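Local coordinates for protein Beta/alpha-amylase (Paenibacillus polymyxa, PDB 3VOC) that hydrolyses alpha-1,4-glucosidic linkages of starch, this piece being the beta-amylase catalytic domain that removes maltose units from non-reducing chain ends, at residues A3-A8 against G353-G358; T322-S327 against F379-F384. One frame throughout, in Å; residues are numbered along the deposited sequence. Where two conformers were deposited one is given.

Interaction 1 of 2, residues A3-A8 against G353-G358; sequences ADDFQA and GVRLNG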
ATOM      1  N   ALA A   3       9.103 -10.537 -17.262  1.00 18.02           N
ATOM      2  CA  ALA A   3       8.301 -10.140 -18.409  1.00 18.90           C
ATOM      3  C   ALA A   3       9.137  -9.429 -19.484  1.00 19.40           C
ATOM      4  O   ALA A   3      10.201  -8.862 -19.192  1.00 19.35           O
ATOM      5  CB  ALA A   3       7.163  -9.277 -17.965  1.00 17.84           C
ATOM      6  N   ASP A   4       8.641  -9.454 -20.718  1.00 20.05           N
ATOM      7  CA  ASP A   4       9.328  -8.831 -21.864  1.00 22.23           C
ATOM      8  C   ASP A   4       9.601  -7.342 -21.676  1.00 21.14           C
ATOM      9  O   ASP A   4      10.536  -6.791 -22.268  1.00 21.84           O
ATOM     10  CB  ASP A   4       8.522  -9.025 -23.160  1.00 23.29           C
ATOM     11  CG  ASP A   4       8.713 -10.410 -23.780  1.00 29.14           C
ATOM     12  OD1 ASP A   4       9.675 -11.145 -23.411  1.00 33.32           O
ATOM     13  OD2 ASP A   4       7.891 -10.765 -24.660  1.00 34.87           O
ATOM     14  N   ASP A   5       8.791  -6.697 -20.849  1.00 20.31           N
ATOM     15  CA  ASP A   5       8.934  -5.266 -20.609  1.00 19.49           C
ATOM     16  C   ASP A   5       9.566  -4.950 -19.238  1.00 18.83           C
ATOM     17  O   ASP A   5       9.485  -3.821 -18.749  1.00 17.95           O
ATOM     18  CB  ASP A   5       7.560  -4.566 -20.775  1.00 19.62           C
ATOM     19  CG  ASP A   5       6.507  -5.057 -19.765  1.00 20.00           C
ATOM     20  OD1 ASP A   5       6.762  -6.007 -19.000  1.00 17.63           O
ATOM     21  OD2 ASP A   5       5.412  -4.477 -19.731  1.00 22.70           O
ATOM     22  N   PHE A   6      10.186  -5.949 -18.614  1.00 18.14           N
ATOM     23  CA  PHE A   6      10.751  -5.762 -17.270  1.00 17.42           C
ATOM     24  C   PHE A   6      11.732  -4.602 -17.213  1.00 16.85           C
ATOM     25  O   PHE A   6      12.598  -4.477 -18.088  1.00 16.69           O
ATOM     26  CB  PHE A   6      11.468  -7.023 -16.810  1.00 17.11           C
ATOM     27  CG  PHE A   6      12.071  -6.900 -15.452  1.00 17.36           C
ATOM     28  CD1 PHE A   6      11.274  -7.049 -14.310  1.00 17.86           C
ATOM     29  CD2 PHE A   6      13.422  -6.606 -15.299  1.00 18.62           C
ATOM     30  CE1 PHE A   6      11.830  -6.930 -13.038  1.00 18.89           C
ATOM     31  CE2 PHE A   6      13.987  -6.475 -14.020  1.00 17.61           C
ATOM     32  CZ  PHE A   6      13.184  -6.644 -12.891  1.00 17.53           C
ATOM     33  N   GLN A   7      11.607  -3.758 -16.192  1.00 16.26           N
ATOM     34  CA  GLN A   7      12.647  -2.770 -15.899  1.00 16.44           C
ATOM     35  C   GLN A   7      12.907  -2.688 -14.400  1.00 16.24           C
ATOM     36  O   GLN A   7      12.012  -2.974 -13.600  1.00 15.02           O
ATOM     37  CB  GLN A   7      12.233  -1.380 -16.399  1.00 16.48           C
ATOM     38  CG  GLN A   7      12.060  -1.244 -17.902  1.00 17.62           C
ATOM     39  CD  GLN A   7      13.346  -1.434 -18.684  1.00 19.25           C
ATOM     40  OE1 GLN A   7      14.434  -1.265 -18.159  1.00 17.46           O
ATOM     41  NE2 GLN A   7      13.213  -1.786 -19.962  1.00 21.10           N
ATOM     42  N   ALA A   8      14.119  -2.276 -14.033  1.00 16.07           N
ATOM     43  CA  ALA A   8      14.491  -2.101 -12.626  1.00 16.46           C
ATOM     44  C   ALA A   8      14.446  -0.632 -12.258  1.00 16.50           C
ATOM     45  O   ALA A   8      15.071   0.199 -12.919  1.00 17.40           O
ATOM     46  CB  ALA A   8      15.880  -2.670 -12.358  1.00 15.98           C
ATOM     47  N   GLY A 353      -4.052 -12.895 -14.786  1.00 21.91           N
ATOM     48  CA  GLY A 353      -3.539 -11.934 -15.750  1.00 21.58           C
ATOM     49  C   GLY A 353      -3.423 -10.535 -15.166  1.00 21.05           C
ATOM     50  O   GLY A 353      -3.549  -9.550 -15.892  1.00 21.87           O
ATOM     51  N   VAL A 354      -3.192 -10.436 -13.858  1.00 19.14           N
ATOM     52  CA  VAL A 354      -2.865  -9.148 -13.235  1.00 18.32           C
ATOM     53  C   VAL A 354      -1.354  -8.942 -13.295  1.00 17.58           C
ATOM     54  O   VAL A 354      -0.594  -9.771 -12.797  1.00 17.42           O
ATOM     55  CB  VAL A 354      -3.380  -9.067 -11.778  1.00 17.95           C
ATOM     56  CG1 VAL A 354      -2.912  -7.773 -11.091  1.00 17.15           C
ATOM     57  CG2 VAL A 354      -4.917  -9.148 -11.754  1.00 18.78           C
ATOM     58  N   ARG A 355      -0.921  -7.845 -13.912  1.00 17.11           N
ATOM     59  CA  ARG A 355       0.509  -7.538 -14.026  1.00 16.40           C
ATOM     60  C   ARG A 355       1.136  -7.324 -12.647  1.00 16.53           C
ATOM     61  O   ARG A 355       0.618  -6.541 -11.843  1.00 16.02           O
ATOM     62  CB  ARG A 355       0.722  -6.292 -14.874  1.00 17.02           C
ATOM     63  CG  ARG A 355       0.335  -6.460 -16.371  1.00 17.50           C
ATOM     64  CD  ARG A 355       0.266  -5.118 -17.075  1.00 18.37           C
ATOM     65  NE  ARG A 355       1.503  -4.348 -16.908  1.00 19.61           N
ATOM     66  CZ  ARG A 355       2.552  -4.413 -17.729  1.00 21.32           C
ATOM     67  NH1 ARG A 355       2.539  -5.213 -18.791  1.00 20.73           N
ATOM     68  NH2 ARG A 355       3.621  -3.668 -17.495  1.00 21.20           N
ATOM     69  N   LEU A 356       2.252  -8.012 -12.398  1.00 15.96           N
ATOM     70  CA  LEU A 356       2.983  -7.899 -11.137  1.00 16.05           C
ATOM     71  C   LEU A 356       4.208  -6.989 -11.195  1.00 16.42           C
ATOM     72  O   LEU A 356       5.023  -7.056 -12.126  1.00 15.48           O
ATOM     73  CB  LEU A 356       3.445  -9.269 -10.662  1.00 15.79           C
ATOM     74  CG  LEU A 356       2.392 -10.222 -10.136  1.00 16.61           C
ATOM     75  CD1 LEU A 356       2.914 -11.631 -10.290  1.00 16.65           C
ATOM     76  CD2 LEU A 356       2.026  -9.925  -8.656  1.00 16.57           C
ATOM     77  N   ASN A 357       4.327  -6.163 -10.161  1.00 16.94           N
ATOM     78  CA  ASN A 357       5.551  -5.408  -9.873  1.00 17.99           C
ATOM     79  C   ASN A 357       5.986  -5.716  -8.444  1.00 17.08           C
ATOM     80  O   ASN A 357       5.149  -6.003  -7.587  1.00 16.59           O
ATOM     81  CB  ASN A 357       5.306  -3.904 -10.046  1.00 18.52           C
ATOM     82  CG  ASN A 357       4.909  -3.536 -11.477  1.00 22.84           C
ATOM     83  OD1 ASN A 357       3.755  -3.193 -11.744  1.00 27.24           O
ATOM     84  ND2 ASN A 357       5.869  -3.609 -12.402  1.00 24.11           N
ATOM     85  N   GLY A 358       7.287  -5.650  -8.183  1.00 17.01           N
ATOM     86  CA  GLY A 358       7.838  -6.121  -6.911  1.00 16.19           C
ATOM     87  C   GLY A 358       8.697  -5.103  -6.187  1.00 16.60           C
ATOM     88  O   GLY A 358       9.193  -4.148  -6.794  1.00 15.62           O
TER
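Asp5 faces Arg355 from the third position of a type I turn that starts at Ala3 and is closed by the bond from Phe6 N to Ala3 O (3.0 Å). Asp5 CG sits between the backbone N and the carbonyl carbon (chi1 62°), and from there OD2 alone meets the guanidinium. OD2 of Asp5 takes NH2 of Arg355 at 3.0 Å, with an N-H...O angle of 153°, and NH1 of Arg355 at 3.1 Å. Arg355 grips end-on with both nitrogens, on the syn side of OD2 but tilted out of the carboxylate plane; OD2 sits almost exactly in the guanidinium plane, and the carboxylate is turned 87° from that plane, so this is a two-to-one salt bridge, not a coplanar bidentate pair. It lies at the N-terminal end of the strands of a TIM barrel, just ahead of 7-11 and 356-359. Asp5 OD1 is hydrogen-bonded to His382 ND1, and Arg355 NE forms a salt bridge with Asp318. With an alanine replacing Asp5, His382 ND1 would probably lose its acceptor and the end of Arg355 its carboxylate mate. Past the turn, Phe6 packs on Ile410 of helix 403-411 and Ala8, in the first barrel strand, on Phe406.

Interaction 2 of 2, residues T322-S327 against F379-F384; sequences TCLEMS and FGYHGF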
ATOM      1  N   THR A 322       5.381  -7.017  -2.149  1.00 18.93           N
ATOM      2  CA  THR A 322       6.612  -6.733  -1.424  1.00 18.95           C
ATOM      3  C   THR A 322       7.108  -7.992  -0.712  1.00 19.30           C
ATOM      4  O   THR A 322       6.518  -9.073  -0.870  1.00 19.32           O
ATOM      5  CB  THR A 322       6.374  -5.570  -0.422  1.00 19.65           C
ATOM      6  OG1 THR A 322       7.583  -5.290   0.281  1.00 18.63           O
ATOM      7  CG2 THR A 322       5.279  -5.929   0.574  1.00 19.25           C
ATOM      8  N   CYS A 323       8.182  -7.855   0.062  1.00 18.74           N
ATOM      9  CA  CYS A 323       8.852  -8.981   0.742  1.00 19.35           C
ATOM     10  C   CYS A 323       9.564  -9.956  -0.191  1.00 18.62           C
ATOM     11  O   CYS A 323       9.955 -11.053   0.244  1.00 18.31           O
ATOM     12  CB  CYS A 323       7.914  -9.783   1.647  1.00 19.23           C
ATOM     13  SG  CYS A 323       6.979  -8.798   2.734  1.00 24.18           S
ATOM     14  N   LEU A 324       9.775  -9.549  -1.443  1.00 17.25           N
ATOM     15  CA  LEU A 324      10.455 -10.401  -2.415  1.00 16.94           C
ATOM     16  C   LEU A 324      11.859 -10.865  -1.999  1.00 16.89           C
ATOM     17  O   LEU A 324      12.358 -11.895  -2.490  1.00 17.61           O
ATOM     18  CB  LEU A 324      10.511  -9.722  -3.786  1.00 16.15           C
ATOM     19  CG  LEU A 324       9.353 -10.078  -4.714  1.00 15.89           C
ATOM     20  CD1 LEU A 324       8.021  -9.514  -4.208  1.00 15.34           C
ATOM     21  CD2 LEU A 324       9.649  -9.535  -6.113  1.00 14.84           C
ATOM     22  N   GLU A 325      12.485 -10.119  -1.088  1.00 16.71           N
ATOM     23  CA  GLU A 325      13.849 -10.437  -0.655  1.00 16.32           C
ATOM     24  C   GLU A 325      13.935 -11.427   0.508  1.00 16.73           C
ATOM     25  O   GLU A 325      15.042 -11.901   0.842  1.00 15.78           O
ATOM     26  CB  GLU A 325      14.616  -9.147  -0.297  1.00 16.17           C
ATOM     27  CG  GLU A 325      14.471  -8.650   1.154  1.00 16.00           C
ATOM     28  CD  GLU A 325      13.123  -7.967   1.481  1.00 15.86           C
ATOM     29  OE1 GLU A 325      12.161  -8.033   0.674  1.00 15.92           O
ATOM     30  OE2 GLU A 325      13.033  -7.362   2.573  1.00 15.41           O
ATOM     31  N   MET A 326      12.792 -11.728   1.127  1.00 16.41           N
ATOM     32  CA  MET A 326      12.763 -12.498   2.382  0.55 16.97           C
ATOM     33  C   MET A 326      12.571 -13.997   2.185  1.00 17.13           C
ATOM     34  O   MET A 326      11.945 -14.428   1.217  1.00 17.36           O
ATOM     35  CB  MET A 326      11.644 -12.004   3.286  0.55 16.63           C
ATOM     36  CG  MET A 326      11.919 -10.699   3.954  0.55 16.71           C
ATOM     37  SD  MET A 326      10.572 -10.320   5.085  0.55 17.30           S
ATOM     38  CE  MET A 326      11.075  -8.632   5.468  0.55 12.89           C
ATOM     39  N   SER A 327      13.094 -14.778   3.127  0.55 16.99           N
ATOM     40  CA  SER A 327      12.948 -16.237   3.100  0.55 16.79           C
ATOM     41  C   SER A 327      11.903 -16.694   4.103  0.55 17.18           C
ATOM     42  O   SER A 327      11.603 -15.985   5.065  0.55 17.47           O
ATOM     43  CB  SER A 327      14.286 -16.921   3.409  0.55 16.82           C
ATOM     44  OG  SER A 327      15.272 -16.582   2.459  0.55 13.26           O
ATOM     45  N   PHE A 379       7.730 -15.693 -11.642  1.00 18.09           N
ATOM     46  CA  PHE A 379       6.376 -15.155 -11.799  1.00 17.88           C
ATOM     47  C   PHE A 379       6.200 -14.097 -12.882  1.00 17.44           C
ATOM     48  O   PHE A 379       5.159 -13.445 -12.957  1.00 17.88           O
ATOM     49  CB  PHE A 379       5.853 -14.677 -10.441  1.00 17.77           C
ATOM     50  CG  PHE A 379       5.785 -15.774  -9.405  1.00 17.33           C
ATOM     51  CD1 PHE A 379       4.853 -16.809  -9.534  1.00 17.46           C
ATOM     52  CD2 PHE A 379       6.650 -15.777  -8.313  1.00 17.54           C
ATOM     53  CE1 PHE A 379       4.792 -17.844  -8.598  1.00 17.68           C
ATOM     54  CE2 PHE A 379       6.600 -16.811  -7.360  1.00 18.53           C
ATOM     55  CZ  PHE A 379       5.659 -17.846  -7.503  1.00 17.13           C
ATOM     56  N   GLY A 380       7.213 -13.912 -13.719  1.00 17.07           N
ATOM     57  CA  GLY A 380       7.050 -13.000 -14.862  1.00 16.65           C
ATOM     58  C   GLY A 380       6.752 -11.563 -14.449  1.00 15.77           C
ATOM     59  O   GLY A 380       5.911 -10.888 -15.067  1.00 15.35           O
ATOM     60  N   TYR A 381       7.449 -11.088 -13.414  1.00 14.79           N
ATOM     61  CA  TYR A 381       7.304  -9.691 -12.970  1.00 14.66           C
ATOM     62  C   TYR A 381       7.633  -8.693 -14.078  1.00 14.36           C
ATOM     63  O   TYR A 381       8.518  -8.943 -14.916  1.00 14.69           O
ATOM     64  CB  TYR A 381       8.152  -9.415 -11.720  1.00 14.43           C
ATOM     65  CG  TYR A 381       7.453  -9.765 -10.419  1.00 14.35           C
ATOM     66  CD1 TYR A 381       7.185  -8.770  -9.467  1.00 13.56           C
ATOM     67  CD2 TYR A 381       7.059 -11.078 -10.138  1.00 14.84           C
ATOM     68  CE1 TYR A 381       6.549  -9.073  -8.269  1.00 14.54           C
ATOM     69  CE2 TYR A 381       6.414 -11.399  -8.919  1.00 14.81           C
ATOM     70  CZ  TYR A 381       6.161 -10.374  -7.998  1.00 14.35           C
ATOM     71  OH  TYR A 381       5.510 -10.632  -6.808  1.00 15.22           O
ATOM     72  N   HIS A 382       6.892  -7.585 -14.094  1.00 14.73           N
ATOM     73  CA  HIS A 382       7.075  -6.531 -15.082  1.00 14.80           C
ATOM     74  C   HIS A 382       7.989  -5.435 -14.550  1.00 15.17           C
ATOM     75  O   HIS A 382       8.443  -4.572 -15.285  1.00 15.54           O
ATOM     76  CB  HIS A 382       5.713  -5.950 -15.506  1.00 14.84           C
ATOM     77  CG  HIS A 382       4.846  -6.943 -16.213  1.00 14.32           C
ATOM     78  ND1 HIS A 382       4.904  -7.145 -17.577  1.00 15.06           N
ATOM     79  CD2 HIS A 382       3.931  -7.821 -15.739  1.00 14.05           C
ATOM     80  CE1 HIS A 382       4.040  -8.088 -17.914  1.00 15.95           C
ATOM     81  NE2 HIS A 382       3.450  -8.526 -16.812  1.00 14.60           N
ATOM     82  N   GLY A 383       8.279  -5.476 -13.267  1.00 15.19           N
ATOM     83  CA  GLY A 383       9.126  -4.452 -12.685  1.00 15.42           C
ATOM     84  C   GLY A 383       9.536  -4.854 -11.299  1.00 15.86           C
ATOM     85  O   GLY A 383       8.881  -5.685 -10.644  1.00 15.52           O
ATOM     86  N   PHE A 384      10.653  -4.286 -10.876  1.00 15.91           N
ATOM     87  CA  PHE A 384      11.084  -4.390  -9.500  1.00 15.69           C
ATOM     88  C   PHE A 384      11.606  -3.027  -9.088  1.00 15.85           C
ATOM     89  O   PHE A 384      12.410  -2.421  -9.817  1.00 16.08           O
ATOM     90  CB  PHE A 384      12.187  -5.451  -9.295  1.00 15.29           C
ATOM     91  CG  PHE A 384      12.628  -5.544  -7.865  1.00 14.29           C
ATOM     92  CD1 PHE A 384      11.869  -6.270  -6.944  1.00 14.82           C
ATOM     93  CD2 PHE A 384      13.731  -4.829  -7.414  1.00 14.25           C
ATOM     94  CE1 PHE A 384      12.231  -6.316  -5.610  1.00 14.43           C
ATOM     95  CE2 PHE A 384      14.095  -4.859  -6.087  1.00 14.06           C
ATOM     96  CZ  PHE A 384      13.344  -5.598  -5.180  1.00 16.08           C
TER
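One face of the Tyr381 ring carries the CD2 methyl of Leu324, while Phe379 CB and Gly383 O lie in plane at the edges of that ring. Leu324 CD2 stands 4.2 Å from the centroid of the Tyr381 ring and 28° off its normal, which meets the geometry of a CH-pi contact; its offset runs toward Tyr381 CE1, 3.8 Å from Leu324 CD2. The same methyl touches the Phe384 ring differently, at the edge and near the plane, with Leu324 CD2 to Phe384 CD1 at 4.0 Å. The second branch reaches the phenol end: Leu324 CD1 is 3.8 Å from Tyr381 OH, whose hydrogen bond to Ser346 OG helps fix the ring. Phe384 CG is anti to the backbone N (chi1 180°), which carries the ring alongside the leucine, the two side chains running past one another in opposite directions. The leucine belongs to the loop following strand 318-321, which also holds Thr322, which probably binds substrate. Leu324, Tyr381 and Phe384 all rest on helix 367-378, through Lys375, Ile376 and Ile372 respectively, so the three side chains form a buried cluster between the loop, that helix and the lead into strand 383-386.

Overall arrangement
The centres of interactions 1 and 2 lie about 10 Å apart, on the same side of the chain's centre, and their segments alternate along the sequence: 3-8, 322-327, 353-358, 379-384. Both reach the eight-stranded parallel barrel where it closes, because strand 383-386 runs between 356-359 and 7-11. Direct evidence of the coupling is the backbone bond from His382 N to Leu356 O, at 2.8 Å. Interaction 1 is a polar surface contact at the strands' starts; interaction 2 is buried and apolar, and Phe384 comes within about 5 Å, side chain to side chain, of Glu359, the probable proton acceptor. The closing strands thus run from the barrel's N-terminal end, at interaction 1, toward the probable catalytic residues.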